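Local coordinates for catechol 1,2-dioxygenase (Acinetobacter sp., PDB 1DMH), which catalyses the iron(III)-dependent ring opening of catechol by molecular oxygen to give cis,cis-muconate, at residues G233-T238 / K291-V296. Numbering follows the deposited sequence.
Sequences GHRKLT and KLTRLV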
# COMPACT_ATOMS: atom_id res chain seq x y z
N GLY A 233 -29.35 -10.87 -21.83
CA GLY A 233 -29.47 -12.29 -21.55
C GLY A 233 -28.17 -13.03 -21.29
O GLY A 233 -28.17 -14.22 -20.95
N HIS A 234 -27.03 -12.35 -21.43
CA HIS A 234 -25.75 -13.02 -21.20
C HIS A 234 -24.89 -12.29 -20.19
O HIS A 234 -25.10 -11.09 -19.93
CB HIS A 234 -24.95 -13.14 -22.50
CG HIS A 234 -25.62 -13.96 -23.55
ND1 HIS A 234 -26.70 -13.51 -24.28
CD2 HIS A 234 -25.38 -15.23 -23.98
CE1 HIS A 234 -27.09 -14.45 -25.11
NE2 HIS A 234 -26.31 -15.51 -24.95
N ARG A 235 -23.93 -13.02 -19.63
CA ARG A 235 -23.01 -12.44 -18.66
C ARG A 235 -21.97 -11.63 -19.43
O ARG A 235 -21.71 -11.90 -20.61
CB ARG A 235 -22.33 -13.54 -17.83
CG ARG A 235 -23.32 -14.44 -17.08
CD ARG A 235 -22.60 -15.39 -16.12
NE ARG A 235 -21.63 -16.24 -16.81
CZ ARG A 235 -20.80 -17.08 -16.19
NH1 ARG A 235 -20.80 -17.19 -14.86
NH2 ARG A 235 -19.95 -17.81 -16.92
N LYS A 236 -21.38 -10.64 -18.78
CA LYS A 236 -20.36 -9.82 -19.43
C LYS A 236 -19.05 -10.62 -19.47
O LYS A 236 -18.58 -11.15 -18.45
CB LYS A 236 -20.17 -8.52 -18.67
CG LYS A 236 -19.27 -7.56 -19.35
CD LYS A 236 -19.19 -6.33 -18.47
CE LYS A 236 -18.43 -5.22 -19.17
NZ LYS A 236 -18.60 -3.94 -18.41
N LEU A 237 -18.47 -10.71 -20.67
CA LEU A 237 -17.24 -11.47 -20.87
C LEU A 237 -16.04 -10.54 -20.81
O LEU A 237 -16.04 -9.49 -21.44
CB LEU A 237 -17.23 -12.14 -22.26
CG LEU A 237 -16.43 -13.41 -22.64
CD1 LEU A 237 -16.08 -13.30 -24.09
CD2 LEU A 237 -15.24 -13.63 -21.76
N THR A 238 -15.02 -10.91 -20.04
CA THR A 238 -13.79 -10.14 -19.98
C THR A 238 -12.72 -11.11 -20.46
O THR A 238 -12.58 -12.20 -19.91
CB THR A 238 -13.43 -9.70 -18.54
OG1 THR A 238 -14.43 -8.79 -18.07
CG2 THR A 238 -12.03 -9.01 -18.50
N LYS A 291 -17.75 -16.50 -27.83
CA LYS A 291 -19.03 -17.14 -27.51
C LYS A 291 -19.35 -16.78 -26.06
O LYS A 291 -18.51 -16.93 -25.16
CB LYS A 291 -18.94 -18.66 -27.67
CG LYS A 291 -20.29 -19.38 -27.44
CD LYS A 291 -20.15 -20.89 -27.72
CE LYS A 291 -21.40 -21.69 -27.32
NZ LYS A 291 -22.58 -21.30 -28.11
N LEU A 292 -20.57 -16.29 -25.86
CA LEU A 292 -21.04 -15.84 -24.55
C LEU A 292 -21.83 -16.88 -23.73
O LEU A 292 -22.32 -17.87 -24.26
CB LEU A 292 -21.89 -14.58 -24.73
CG LEU A 292 -21.30 -13.35 -25.42
CD1 LEU A 292 -22.33 -12.25 -25.37
CD2 LEU A 292 -20.02 -12.89 -24.74
N THR A 293 -21.92 -16.64 -22.42
CA THR A 293 -22.67 -17.53 -21.55
C THR A 293 -23.92 -16.78 -21.05
O THR A 293 -23.94 -15.54 -20.95
CB THR A 293 -21.83 -18.01 -20.35
OG1 THR A 293 -21.36 -16.88 -19.61
CG2 THR A 293 -20.62 -18.80 -20.82
N ARG A 294 -24.97 -17.55 -20.76
CA ARG A 294 -26.23 -17.01 -20.27
C ARG A 294 -26.15 -16.60 -18.81
O ARG A 294 -25.31 -17.11 -18.05
CB ARG A 294 -27.35 -18.05 -20.39
CG ARG A 294 -27.94 -18.27 -21.76
CD ARG A 294 -29.29 -18.99 -21.59
NE ARG A 294 -30.04 -19.09 -22.84
CZ ARG A 294 -29.74 -19.94 -23.82
NH1 ARG A 294 -28.70 -20.77 -23.70
NH2 ARG A 294 -30.49 -19.97 -24.92
N LEU A 295 -27.05 -15.70 -18.43
CA LEU A 295 -27.14 -15.23 -17.05
C LEU A 295 -27.48 -16.44 -16.18
O LEU A 295 -27.97 -17.45 -16.67
CB LEU A 295 -28.24 -14.17 -16.92
CG LEU A 295 -28.00 -12.85 -17.65
CD1 LEU A 295 -29.23 -11.98 -17.52
CD2 LEU A 295 -26.78 -12.14 -17.08
N VAL A 296 -27.19 -16.33 -14.88
CA VAL A 296 -27.46 -17.42 -13.96
C VAL A 296 -28.60 -16.95 -13.07
O VAL A 296 -28.45 -16.01 -12.29
CB VAL A 296 -26.19 -17.75 -13.13
CG1 VAL A 296 -26.49 -18.85 -12.13
CG2 VAL A 296 -25.07 -18.18 -14.05
O HOH W 1 -20.67 -14.32 -21.58
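Gly233 and Leu295 open a worked example of how two chain segments can be joined by a single beta bridge. The carbonyl O of Gly233 accepts a hydrogen bond from Leu295 N at 3.1 Å, while the Leu295 side chain folds over the glycine and brings CD2 to 3.5 Å from His234 O. His234 pairs with Arg294 at the bridge, and both side chains start away from the partner segment, though their CB atoms touch it. The imidazole crosses the Leu292 side chain at about a right angle, with His234 CD2 3.6 Å from Leu292 CB; Thr293 O sits near the ring plane at its edge. Bonds from ND1 to Asp232 O and from Ala143 N to NE2 fix the ring's rotation. Arg235 N completes the bridge with a hydrogen bond to Thr293 O at 2.8 Å. Its side chain bends at CG–CD (chi3 -58°), turning the guanidinium edge-on to Thr293, where a single hydroxyl receives both NE, 2.9 Å from OG1, and NH2, 3.2 Å from OG1. The third nitrogen, NH1, forms a salt bridge with Asp92 of helix 80-94, so Arg235 ties the bridge to that helix. Beside this pair a water links Arg235 O to Thr293 N, standing in for a direct backbone bond. Leu237, beyond it, sets CB 3.8 Å from Leu292 CD2, an apolar contact on the buried side. The pattern is an isolated antiparallel bridge about the non-hydrogen-bonded pair His234–Arg294, joining the approach to strand 237-243 with the exit from strand 283-291 in the beta-rich catalytic domain of an intradiol dioxygenase.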